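Local coordinates for glucose import ATP-binding protein GlcV (Sulfolobus solfataricus, PDB 1OXX) that hydrolyses ATP to energise glucose uptake, as the nucleotide-binding subunit of an archaeal ABC transporter, at residues Lys7-Val12 and Val19-Val24; Leu37-Ala42 and Val213-Lys218; Ile241-Glu246 and Glu323-Ser328; Gly309-Thr314 and Asp329-Ser334. The protein carries 1 engineered substitution. All blocks are in the same frame, centred on the assembly; numbering follows the deposited sequence.

Contact 1 (Lys7-Val12 and Val19-Val24)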
loop_
_atom_site.group_PDB
_atom_site.type_symbol
_atom_site.label_atom_id
_atom_site.label_comp_id
_atom_site.label_asym_id
_atom_site.label_seq_id
_atom_site.Cartn_x
_atom_site.Cartn_y
_atom_site.Cartn_z
ATOM N N LYS A 7 6.698 -17.836 -9.178
ATOM C CA LYS A 7 6.731 -19.230 -8.717
ATOM C C LYS A 7 7.873 -19.518 -7.743
ATOM O O LYS A 7 9.051 -19.488 -8.118
ATOM C CB LYS A 7 6.844 -20.162 -9.924
ATOM C CG LYS A 7 6.652 -21.625 -9.575
ATOM C CD LYS A 7 5.208 -21.914 -9.259
ATOM C CE LYS A 7 5.029 -23.329 -8.703
ATOM N NZ LYS A 7 3.585 -23.691 -8.555
ATOM N N ASN A 8 7.515 -19.761 -6.481
ATOM C CA ASN A 8 8.482 -20.030 -5.422
ATOM C C ASN A 8 9.661 -19.075 -5.413
ATOM O O ASN A 8 10.812 -19.492 -5.288
ATOM C CB ASN A 8 8.999 -21.468 -5.531
ATOM C CG ASN A 8 7.902 -22.484 -5.437
ATOM O OD1 ASN A 8 7.818 -23.396 -6.257
ATOM N ND2 ASN A 8 7.060 -22.346 -4.427
ATOM N N VAL A 9 9.385 -17.789 -5.537
ATOM C CA VAL A 9 10.474 -16.832 -5.617
ATOM C C VAL A 9 11.058 -16.467 -4.261
ATOM O O VAL A 9 10.355 -16.004 -3.363
ATOM C CB VAL A 9 10.033 -15.589 -6.320
ATOM C CG1 VAL A 9 10.998 -14.446 -6.064
ATOM C CG2 VAL A 9 9.879 -15.900 -7.836
ATOM N N SER A 10 12.364 -16.696 -4.127
ATOM C CA SER A 10 13.094 -16.302 -2.939
ATOM C C SER A 10 14.255 -15.410 -3.352
ATOM O O SER A 10 14.735 -15.473 -4.481
ATOM C CB SER A 10 13.622 -17.530 -2.218
ATOM O OG SER A 10 12.564 -18.326 -1.726
ATOM N N LYS A 11 14.695 -14.562 -2.434
ATOM C CA LYS A 11 15.810 -13.666 -2.686
ATOM C C LYS A 11 16.573 -13.515 -1.374
ATOM O O LYS A 11 15.992 -13.163 -0.346
ATOM C CB LYS A 11 15.342 -12.292 -3.173
ATOM C CG LYS A 11 16.484 -11.346 -3.477
ATOM C CD LYS A 11 17.368 -11.872 -4.580
ATOM C CE LYS A 11 18.498 -10.918 -4.885
ATOM N NZ LYS A 11 19.339 -11.456 -5.979
ATOM N N VAL A 12 17.865 -13.827 -1.419
ATOM C CA VAL A 12 18.726 -13.681 -0.266
ATOM C C VAL A 12 19.831 -12.684 -0.559
ATOM O O VAL A 12 20.189 -12.441 -1.719
ATOM C CB VAL A 12 19.355 -15.025 0.163
ATOM C CG1 VAL A 12 18.289 -16.076 0.348
ATOM C CG2 VAL A 12 20.401 -15.473 -0.832
ATOM N N VAL A 19 17.197 -13.125 4.286
ATOM C CA VAL A 19 16.219 -13.667 3.355
ATOM C C VAL A 19 15.155 -12.603 3.142
ATOM O O VAL A 19 14.268 -12.413 3.977
ATOM C CB VAL A 19 15.608 -14.967 3.870
ATOM C CG1 VAL A 19 14.575 -15.485 2.881
ATOM C CG2 VAL A 19 16.699 -16.008 4.101
ATOM N N ALA A 20 15.281 -11.889 2.035
ATOM C CA ALA A 20 14.402 -10.762 1.751
ATOM C C ALA A 20 13.027 -11.206 1.269
ATOM O O ALA A 20 12.012 -10.555 1.550
ATOM C CB ALA A 20 15.051 -9.855 0.721
ATOM N N LEU A 21 13.009 -12.288 0.496
ATOM C CA LEU A 21 11.774 -12.898 0.028
ATOM C C LEU A 21 11.893 -14.399 0.201
ATOM O O LEU A 21 12.912 -15.000 -0.177
ATOM C CB LEU A 21 11.507 -12.574 -1.443
ATOM C CG LEU A 21 11.342 -11.112 -1.820
ATOM C CD1 LEU A 21 11.347 -11.000 -3.331
ATOM C CD2 LEU A 21 10.071 -10.545 -1.232
ATOM N N ASP A 22 10.833 -14.993 0.734
ATOM C CA ASP A 22 10.812 -16.411 1.064
ATOM C C ASP A 22 9.638 -17.138 0.397
ATOM O O ASP A 22 8.497 -17.036 0.847
ATOM C CB ASP A 22 10.744 -16.582 2.584
ATOM C CG ASP A 22 10.923 -18.003 3.011
ATOM O OD1 ASP A 22 11.118 -18.231 4.226
ATOM O OD2 ASP A 22 10.875 -18.957 2.221
ATOM N N ASN A 23 9.925 -17.840 -0.700
ATOM C CA ASN A 23 8.942 -18.660 -1.417
ATOM C C ASN A 23 7.620 -17.961 -1.728
ATOM O O ASN A 23 6.539 -18.418 -1.341
ATOM C CB ASN A 23 8.682 -19.955 -0.665
ATOM C CG ASN A 23 8.581 -21.133 -1.595
ATOM O OD1 ASN A 23 9.592 -21.612 -2.104
ATOM N ND2 ASN A 23 7.359 -21.596 -1.841
ATOM N N VAL A 24 7.731 -16.856 -2.441
ATOM C CA VAL A 24 6.568 -16.066 -2.805
ATOM C C VAL A 24 5.895 -16.641 -4.042
ATOM O O VAL A 24 6.541 -16.891 -5.062
ATOM C CB VAL A 24 6.946 -14.607 -3.046
ATOM C CG1 VAL A 24 5.749 -13.820 -3.544
ATOM C CG2 VAL A 24 7.509 -13.982 -1.787
HETATM O O HOH W 1 13.186 -19.429 1.027
#

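Contact 2 (Leu37-Ala42 and Val213-Lys218)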
loop_
_atom_site.group_PDB
_atom_site.type_symbol
_atom_site.label_atom_id
_atom_site.label_comp_id
_atom_site.label_asym_id
_atom_site.label_seq_id
_atom_site.Cartn_x
_atom_site.Cartn_y
_atom_site.Cartn_z
ATOM N N LEU A 37 1.600 -4.563 0.085
ATOM C CA LEU A 37 1.774 -3.817 1.323
ATOM C C LEU A 37 2.720 -4.596 2.232
ATOM O O LEU A 37 2.722 -5.823 2.185
ATOM C CB LEU A 37 0.448 -3.699 2.076
ATOM C CG LEU A 37 -0.555 -2.707 1.476
ATOM C CD1 LEU A 37 -1.927 -2.845 2.144
ATOM C CD2 LEU A 37 -0.077 -1.260 1.519
ATOM N N GLY A 38 3.497 -3.910 3.085
ATOM C CA GLY A 38 4.374 -4.577 4.042
ATOM C C GLY A 38 5.283 -3.644 4.839
ATOM O O GLY A 38 5.462 -2.507 4.435
ATOM N N PRO A 39 5.840 -4.125 5.952
ATOM C CA PRO A 39 6.716 -3.298 6.799
ATOM C C PRO A 39 8.060 -2.977 6.163
ATOM O O PRO A 39 8.691 -2.018 6.597
ATOM C CB PRO A 39 6.961 -4.176 8.040
ATOM C CG PRO A 39 5.976 -5.281 7.956
ATOM C CD PRO A 39 5.664 -5.477 6.505
ATOM N N SER A 40 8.496 -3.746 5.170
ATOM C CA SER A 40 9.840 -3.551 4.628
ATOM C C SER A 40 9.900 -2.901 3.250
ATOM O O SER A 40 9.669 -3.555 2.228
ATOM C CB SER A 40 10.621 -4.872 4.576
ATOM O OG SER A 40 11.976 -4.633 4.246
ATOM N N GLY A 41 10.239 -1.618 3.220
ATOM C CA GLY A 41 10.395 -0.928 1.959
ATOM C C GLY A 41 11.390 -1.684 1.100
ATOM O O GLY A 41 11.142 -1.926 -0.077
ATOM N N ALA A 42 12.507 -2.081 1.702
ATOM C CA ALA A 42 13.565 -2.790 0.986
ATOM C C ALA A 42 13.070 -4.088 0.343
ATOM O O ALA A 42 13.371 -4.353 -0.828
ATOM C CB ALA A 42 14.737 -3.077 1.916
ATOM N N VAL A 213 0.080 -9.010 1.194
ATOM C CA VAL A 213 0.795 -8.402 2.291
ATOM C C VAL A 213 2.041 -9.207 2.613
ATOM O O VAL A 213 1.977 -10.416 2.869
ATOM C CB VAL A 213 -0.092 -8.320 3.527
ATOM C CG1 VAL A 213 0.637 -7.617 4.643
ATOM C CG2 VAL A 213 -1.380 -7.600 3.174
ATOM N N LEU A 214 3.172 -8.516 2.615
ATOM C CA LEU A 214 4.474 -9.121 2.865
ATOM C C LEU A 214 4.964 -8.832 4.289
ATOM O O LEU A 214 5.101 -7.665 4.661
ATOM C CB LEU A 214 5.509 -8.548 1.893
ATOM C CG LEU A 214 5.839 -9.361 0.635
ATOM C CD1 LEU A 214 4.768 -10.393 0.339
ATOM C CD2 LEU A 214 6.090 -8.464 -0.577
ATOM N N VAL A 215 5.236 -9.883 5.058
ATOM C CA VAL A 215 5.780 -9.738 6.407
ATOM C C VAL A 215 6.984 -10.669 6.524
ATOM O O VAL A 215 6.876 -11.854 6.266
ATOM C CB VAL A 215 4.754 -10.088 7.492
ATOM C CG1 VAL A 215 5.374 -9.975 8.889
ATOM C CG2 VAL A 215 3.516 -9.193 7.389
ATOM N N LYS A 216 8.126 -10.101 6.899
ATOM C CA LYS A 216 9.362 -10.864 7.038
ATOM C C LYS A 216 9.688 -11.672 5.780
ATOM O O LYS A 216 10.169 -12.796 5.862
ATOM C CB LYS A 216 9.291 -11.775 8.262
ATOM N N GLY A 217 9.387 -11.108 4.611
ATOM C CA GLY A 217 9.704 -11.737 3.336
ATOM C C GLY A 217 8.673 -12.749 2.862
ATOM O O GLY A 217 8.801 -13.349 1.789
ATOM N N LYS A 218 7.621 -12.921 3.655
ATOM C CA LYS A 218 6.606 -13.911 3.362
ATOM C C LYS A 218 5.270 -13.259 3.039
ATOM O O LYS A 218 4.876 -12.271 3.648
ATOM C CB LYS A 218 6.424 -14.861 4.544
ATOM C CG LYS A 218 7.635 -15.726 4.872
ATOM C CD LYS A 218 7.277 -16.725 5.971
ATOM C CE LYS A 218 8.461 -17.600 6.341
ATOM N NZ LYS A 218 8.120 -18.515 7.465
HETATM O O HOH W 2 7.595 -6.000 3.795
#

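Contact 3 (Ile241-Glu246 and Glu323-Ser328)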
loop_
_atom_site.group_PDB
_atom_site.type_symbol
_atom_site.label_atom_id
_atom_site.label_comp_id
_atom_site.label_asym_id
_atom_site.label_seq_id
_atom_site.Cartn_x
_atom_site.Cartn_y
_atom_site.Cartn_z
ATOM N N ILE A 241 -2.858 -2.475 6.939
ATOM C CA ILE A 241 -3.887 -2.028 6.015
ATOM C C ILE A 241 -4.667 -0.807 6.508
ATOM O O ILE A 241 -5.405 -0.213 5.739
ATOM C CB ILE A 241 -4.822 -3.216 5.654
ATOM C CG1 ILE A 241 -5.756 -2.883 4.478
ATOM C CG2 ILE A 241 -5.615 -3.637 6.853
ATOM C CD1 ILE A 241 -5.096 -2.954 3.126
ATOM N N GLY A 242 -4.496 -0.439 7.781
ATOM C CA GLY A 242 -5.177 0.722 8.337
ATOM C C GLY A 242 -4.969 0.870 9.829
ATOM O O GLY A 242 -4.495 -0.054 10.492
ATOM N N GLU A 243 -5.359 2.020 10.364
ATOM C CA GLU A 243 -5.246 2.266 11.793
ATOM C C GLU A 243 -6.066 1.280 12.588
ATOM O O GLU A 243 -7.193 0.929 12.220
ATOM C CB GLU A 243 -5.714 3.683 12.146
ATOM C CG GLU A 243 -4.846 4.769 11.555
ATOM C CD GLU A 243 -5.020 6.103 12.253
ATOM O OE1 GLU A 243 -6.166 6.430 12.613
ATOM O OE2 GLU A 243 -4.007 6.814 12.433
ATOM N N ILE A 244 -5.486 0.834 13.689
ATOM C CA ILE A 244 -6.188 -0.065 14.585
ATOM C C ILE A 244 -5.609 0.014 15.993
ATOM O O ILE A 244 -4.407 0.237 16.174
ATOM C CB ILE A 244 -6.137 -1.530 14.061
ATOM C CG1 ILE A 244 -7.141 -2.395 14.820
ATOM C CG2 ILE A 244 -4.734 -2.091 14.171
ATOM C CD1 ILE A 244 -7.494 -3.704 14.124
ATOM N N ASN A 245 -6.490 -0.125 16.982
ATOM C CA ASN A 245 -6.104 -0.281 18.363
ATOM C C ASN A 245 -5.825 -1.752 18.649
ATOM O O ASN A 245 -6.641 -2.619 18.325
ATOM C CB ASN A 245 -7.241 0.183 19.269
ATOM C CG ASN A 245 -7.522 1.652 19.127
ATOM O OD1 ASN A 245 -6.741 2.478 19.595
ATOM N ND2 ASN A 245 -8.646 1.996 18.494
ATOM N N GLU A 246 -4.684 -2.020 19.264
ATOM C CA GLU A 246 -4.289 -3.376 19.647
ATOM C C GLU A 246 -4.237 -3.456 21.160
ATOM O O GLU A 246 -3.494 -2.694 21.799
ATOM C CB GLU A 246 -2.907 -3.704 19.079
ATOM C CG GLU A 246 -2.752 -3.450 17.593
ATOM C CD GLU A 246 -1.344 -3.699 17.085
ATOM O OE1 GLU A 246 -0.547 -4.396 17.772
ATOM O OE2 GLU A 246 -1.043 -3.199 15.978
ATOM N N GLU A 323 -4.318 1.124 25.575
ATOM C CA GLU A 323 -4.946 2.313 25.006
ATOM C C GLU A 323 -5.916 2.024 23.874
ATOM O O GLU A 323 -5.767 1.062 23.115
ATOM C CB GLU A 323 -3.878 3.249 24.463
ATOM C CG GLU A 323 -2.943 3.816 25.517
ATOM C CD GLU A 323 -1.812 4.638 24.926
ATOM O OE1 GLU A 323 -1.664 4.692 23.682
ATOM O OE2 GLU A 323 -1.048 5.228 25.718
ATOM N N ILE A 324 -6.919 2.892 23.777
ATOM C CA ILE A 324 -7.836 2.910 22.660
ATOM C C ILE A 324 -7.990 4.374 22.248
ATOM O O ILE A 324 -8.285 5.261 23.079
ATOM C CB ILE A 324 -9.204 2.357 23.023
ATOM C CG1 ILE A 324 -9.141 0.855 23.263
ATOM C CG2 ILE A 324 -10.183 2.670 21.928
ATOM C CD1 ILE A 324 -10.486 0.300 23.679
ATOM N N PHE A 325 -7.743 4.642 20.973
ATOM C CA PHE A 325 -8.036 5.962 20.435
ATOM C C PHE A 325 -9.159 5.908 19.420
ATOM O O PHE A 325 -9.425 4.875 18.770
ATOM C CB PHE A 325 -6.802 6.661 19.840
ATOM C CG PHE A 325 -6.259 6.014 18.602
ATOM C CD1 PHE A 325 -6.695 6.397 17.351
ATOM C CD2 PHE A 325 -5.318 5.009 18.698
ATOM C CE1 PHE A 325 -6.194 5.773 16.211
ATOM C CE2 PHE A 325 -4.823 4.389 17.569
ATOM C CZ PHE A 325 -5.260 4.783 16.327
ATOM N N THR A 326 -9.839 7.035 19.312
ATOM C CA THR A 326 -10.913 7.203 18.364
ATOM C C THR A 326 -10.972 8.686 17.989
ATOM O O THR A 326 -10.317 9.519 18.624
ATOM C CB THR A 326 -12.242 6.729 18.967
ATOM O OG1 THR A 326 -13.241 6.707 17.944
ATOM C CG2 THR A 326 -12.764 7.719 19.979
ATOM N N TYR A 327 -11.726 9.024 16.950
ATOM C CA TYR A 327 -11.814 10.404 16.473
ATOM C C TYR A 327 -13.199 10.970 16.710
ATOM O O TYR A 327 -14.202 10.291 16.530
ATOM C CB TYR A 327 -11.462 10.516 14.989
ATOM C CG TYR A 327 -10.081 10.073 14.669
ATOM C CD1 TYR A 327 -9.830 8.790 14.190
ATOM C CD2 TYR A 327 -9.002 10.928 14.853
ATOM C CE1 TYR A 327 -8.559 8.386 13.918
ATOM C CE2 TYR A 327 -7.708 10.521 14.598
ATOM C CZ TYR A 327 -7.494 9.246 14.118
ATOM O OH TYR A 327 -6.210 8.832 13.841
ATOM N N SER A 328 -13.255 12.242 17.087
ATOM C CA SER A 328 -14.532 12.864 17.405
ATOM C C SER A 328 -14.637 14.331 17.012
ATOM O O SER A 328 -13.625 15.031 16.881
ATOM C CB SER A 328 -14.797 12.760 18.896
ATOM O OG SER A 328 -16.055 13.323 19.223
HETATM O O HOH W 3 -4.327 2.153 20.681
HETATM O O HOH W 4 -3.788 0.045 21.541
HETATM O O HOH W 5 -3.243 -0.573 23.207
#

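Contact 4 (Gly309-Thr314 and Asp329-Ser334)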
loop_
_atom_site.group_PDB
_atom_site.type_symbol
_atom_site.label_atom_id
_atom_site.label_comp_id
_atom_site.label_asym_id
_atom_site.label_seq_id
_atom_site.Cartn_x
_atom_site.Cartn_y
_atom_site.Cartn_z
ATOM N N GLY A 309 -9.008 18.371 11.650
ATOM C CA GLY A 309 -10.186 19.034 12.184
ATOM C C GLY A 309 -10.928 18.229 13.233
ATOM O O GLY A 309 -11.956 18.680 13.752
ATOM N N LEU A 310 -10.403 17.048 13.548
ATOM C CA LEU A 310 -11.023 16.167 14.521
ATOM C C LEU A 310 -10.148 15.975 15.751
ATOM O O LEU A 310 -8.918 16.129 15.713
ATOM C CB LEU A 310 -11.325 14.784 13.911
ATOM C CG LEU A 310 -12.323 14.728 12.746
ATOM C CD1 LEU A 310 -12.562 13.295 12.291
ATOM C CD2 LEU A 310 -13.633 15.385 13.147
ATOM N N PHE A 311 -10.809 15.618 16.835
ATOM C CA PHE A 311 -10.121 15.300 18.071
ATOM C C PHE A 311 -9.829 13.811 18.163
ATOM O O PHE A 311 -10.728 12.973 18.065
ATOM C CB PHE A 311 -10.937 15.745 19.263
ATOM C CG PHE A 311 -11.127 17.218 19.322
ATOM C CD1 PHE A 311 -12.280 17.807 18.837
ATOM C CD2 PHE A 311 -10.115 18.027 19.804
ATOM C CE1 PHE A 311 -12.421 19.182 18.860
ATOM C CE2 PHE A 311 -10.256 19.396 19.846
ATOM C CZ PHE A 311 -11.414 19.973 19.365
ATOM N N ARG A 312 -8.559 13.498 18.360
ATOM C CA ARG A 312 -8.117 12.127 18.554
ATOM C C ARG A 312 -8.071 11.903 20.050
ATOM O O ARG A 312 -7.194 12.430 20.748
ATOM C CB ARG A 312 -6.745 11.918 17.924
ATOM C CG ARG A 312 -6.228 10.482 17.877
ATOM C CD ARG A 312 -4.819 10.453 17.297
ATOM N NE ARG A 312 -4.252 9.144 16.996
ATOM C CZ ARG A 312 -3.656 8.368 17.879
ATOM N NH1 ARG A 312 -3.577 8.744 19.147
ATOM N NH2 ARG A 312 -3.143 7.212 17.490
ATOM N N ILE A 313 -9.053 11.165 20.549
ATOM C CA ILE A 313 -9.197 10.940 21.967
ATOM C C ILE A 313 -8.647 9.574 22.323
ATOM O O ILE A 313 -9.114 8.558 21.800
ATOM C CB ILE A 313 -10.688 11.023 22.395
ATOM C CG1 ILE A 313 -11.316 12.330 21.932
ATOM C CG2 ILE A 313 -10.813 10.838 23.885
ATOM C CD1 ILE A 313 -12.780 12.410 22.196
ATOM N N THR A 314 -7.668 9.537 23.214
ATOM C CA THR A 314 -7.089 8.296 23.684
ATOM C C THR A 314 -7.577 8.036 25.095
ATOM O O THR A 314 -7.482 8.921 25.960
ATOM C CB THR A 314 -5.561 8.383 23.705
ATOM O OG1 THR A 314 -5.055 8.517 22.367
ATOM C CG2 THR A 314 -4.980 7.082 24.240
ATOM N N ASP A 329 -15.884 14.772 16.841
ATOM C CA ASP A 329 -16.206 16.159 16.541
ATOM C C ASP A 329 -15.944 17.047 17.742
ATOM O O ASP A 329 -15.561 18.190 17.573
ATOM C CB ASP A 329 -17.700 16.318 16.219
ATOM C CG ASP A 329 -18.085 15.772 14.865
ATOM O OD1 ASP A 329 -17.275 15.870 13.915
ATOM O OD2 ASP A 329 -19.206 15.255 14.669
ATOM N N HIS A 330 -16.218 16.534 18.936
ATOM C CA HIS A 330 -16.056 17.310 20.170
ATOM C C HIS A 330 -15.097 16.602 21.109
ATOM O O HIS A 330 -15.001 15.363 21.125
ATOM C CB HIS A 330 -17.396 17.480 20.922
ATOM C CG HIS A 330 -18.332 18.498 20.336
ATOM N ND1 HIS A 330 -19.220 18.196 19.325
ATOM C CD2 HIS A 330 -18.552 19.797 20.652
ATOM C CE1 HIS A 330 -19.935 19.270 19.030
ATOM N NE2 HIS A 330 -19.554 20.254 19.825
ATOM N N PRO A 331 -14.407 17.375 21.939
ATOM C CA PRO A 331 -13.478 16.773 22.891
ATOM C C PRO A 331 -14.193 16.232 24.113
ATOM O O PRO A 331 -15.338 16.596 24.397
ATOM C CB PRO A 331 -12.574 17.950 23.306
ATOM C CG PRO A 331 -13.306 19.176 22.943
ATOM C CD PRO A 331 -14.472 18.832 22.060
ATOM N N ILE A 332 -13.529 15.299 24.784
ATOM C CA ILE A 332 -13.875 14.894 26.136
ATOM C C ILE A 332 -12.560 15.039 26.846
ATOM O O ILE A 332 -11.594 14.376 26.530
ATOM C CB ILE A 332 -14.391 13.479 26.260
ATOM C CG1 ILE A 332 -15.594 13.261 25.352
ATOM C CG2 ILE A 332 -14.755 13.202 27.708
ATOM C CD1 ILE A 332 -16.073 11.822 25.322
ATOM N N HIS A 333 -12.515 15.930 27.807
ATOM C CA HIS A 333 -11.237 16.324 28.378
ATOM C C HIS A 333 -10.527 15.257 29.198
ATOM O O HIS A 333 -11.128 14.316 29.696
ATOM C CB HIS A 333 -11.364 17.671 29.107
ATOM C CG HIS A 333 -12.029 17.612 30.451
ATOM N ND1 HIS A 333 -13.387 17.790 30.622
ATOM C CD2 HIS A 333 -11.509 17.488 31.693
ATOM C CE1 HIS A 333 -13.677 17.744 31.912
ATOM N NE2 HIS A 333 -12.558 17.565 32.582
ATOM N N SER A 334 -9.215 15.426 29.307
ATOM C CA SER A 334 -8.355 14.476 30.000
ATOM C C SER A 334 -8.807 14.254 31.430
ATOM O O SER A 334 -9.146 15.199 32.148
ATOM C CB SER A 334 -6.915 14.983 29.967
ATOM O OG SER A 334 -6.027 14.076 30.599
HETATM O O HOH W 6 -14.666 18.463 15.081
#

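Contact 1 (Lys7-Val12 and Val19-Val24)
In the beta hairpin formed by strands 4-13 and 18-28, V9 faces V24 and K11 faces L21 as antiparallel hydrogen-bonded pairs, and beta bulges interrupt the ladder between and beyond them. V9 and V24 exchange two bonds, V24 N reaching V9 O at 2.9 Å. At the classic bulge, K11 O accepts from both A20 N and L21 N; the A20 bond is the more bent, at 133°. S10 steps into the backbone ladder with its side chain: OG lies beside its own backbone N (chi1 -65°), where N23 N donates to it at 2.9 Å. A water bridges the same hydroxyl to D22 OD2, 2.6 Å from that carboxylate oxygen. Replacing S10 by alanine removes the hydroxyl, which is likely to leave N23 N without this acceptor and the water with one fewer partner, and to let the bulge at N23 shift. Beyond the classic bulge, V12 CG1 meets V19 CG2 at 4.1 Å. V9, L21 and V24 turn to the buried face, where L21 packs on F47 and I50 of helix 41-52. K11 also lies against that helix, its NZ in a salt bridge with D55, while D22 pairs through its backbone with G217.

Contact 2 (Leu37-Ala42 and Val213-Lys218)
One direct hydrogen bond joins L37 to L214: L214 N donates to L37 O over 2.8 Å, nearly straight at 169°. The same carbonyl oxygen also receives a CA-H...O contact from V213 CA, at 3.2 Å, so neighbouring residues of the second strand converge on one acceptor. V213 CG1, swung opposite the backbone N (chi1 -177°), comes to 3.7 Å from L37 O as well. A second polar link is made through water, which accepts from S40 N at 2.8 Å and donates to L214 O. That carbonyl is further approached by P39 CD, only 2.9 Å from L214 O, and by the CA of G38. A side chain on G38 would run into L214 O, so the bare glycine lets the two backbones pass closely. These links form where strand 33-37 ends beside V213 of the parallel strand 210-215 and the first chain departs into the Walker A P-loop, with S40, G41 and A42 among the residues inferred to bind ATP. S40 is the N-cap of helix 41-52, its OG accepting from G43 N, and K44 NZ reaches back to G38 O. Two apolar pairs complete the contact. L37 CB lies 4.4 Å from V213 CG2, while P39 CD meets V215 CG2 at the same separation. Past V215 the chain reverses in a type I' turn ending at K218, closed by backbone bonds between V215 and K218 in both directions.

Contact 3 (Ile241-Glu246 and Glu323-Ser328)
The amide of N245 meets the backbone of F325 with both its ends. N245 OD1 accepts from F325 N at 2.8 Å, the donor standing above the carbonyl plane of the amide, while N245 ND2 donates to F325 O at 3.0 Å, in the peptide carbonyl plane and on a lone pair. One side chain thus occupies both polar atoms of a single residue of strand 324-328, the outermost of its sheet within the chain, much as a neighbouring strand would. A chi1 of -65° turns N245 CG opposite its own carbonyl carbon and carries the amide across to F325, and ND2 has a further acceptor in I276 O. The amide plane stands 65° from the F325 ring, with ND2 over one face; I324 CG2 approaches the same nitrogen at 3.8 Å. These contacts join the chain leaving helix 235-241 to the C-terminal domain, where strands 245-252 and 324-328 belong to two different antiparallel sheets. E243 takes a different approach. Its extended side chain brings OE1 to the hydroxyl of Y327, and Y327 OH donates to OE1 across 2.7 Å, on the syn lone pair. The carboxylate is nearly coplanar with the tyrosine ring, 8° apart, yet stands steeply to the F325 ring, whose edge OE1 also approaches, 3.7 Å from CE1. Around E246 water replaces direct contact: one molecule donates to E246 O at 2.6 Å and accepts from E323 N.

Contact 4 (Gly309-Thr314 and Asp329-Ser334)
F311 and P331 make the close-packed part of this contact, with the proline lying over one face of the phenyl ring. P331 CG stands 4.2 Å from the F311 ring centroid and 13° off the normal, a CH-pi contact, while CD of the proline comes to 3.8 Å from F311 CE1. The ring edge is turned to the preceding backbone, D329 O lying 3.5 Å from CE1. F311 CG is anti to the carbonyl carbon (chi1 -64°), which sends the ring toward D329 and P331. Without the phenyl ring, as with an alanine at F311, P331 would probably lose the face it rests on and a gap would open above the strand. Two residues further along, I313 extends CD1 to H330 O and, at 4.3 Å, to I332 CG1. The other end is looser and wetter: L310 CD2 only grazes D329 OD1 at 3.8 Å, and a water donates to both G309 O and D329 O, 2.7 Å from the latter. No direct hydrogen bond crosses between these segments. The segment 329-334 is an irregular connection that passes over strand 310-317 as it links strand 324-328 to strand 337-342, all three being strands of one antiparallel sheet in the C-terminal domain, a family grouped with the OB folds.

Overall arrangement
The four contacts follow the chain from the ATPase domain to the C-terminal domain. Contacts 1 and 2, with centres 12 Å apart, join the antiparallel sheet to the mixed P-loop sheet, touching where D22 N meets G217 O, while helix 41-52 starts in contact 2 and packs against contact 1. Contact 3, about 22 Å from contact 2 between centres, begins at the end of helix 235-241, which also packs on L37 and P39 of contact 2. Contacts 3 and 4 alternate along the chain; segments 323-328 and 309-314 lie on neighbouring strands of one sheet. Contacts 1 and 4, about 45 Å apart between centres, lie on opposite sides of the chain's centre, so the series spans both domains and their junction.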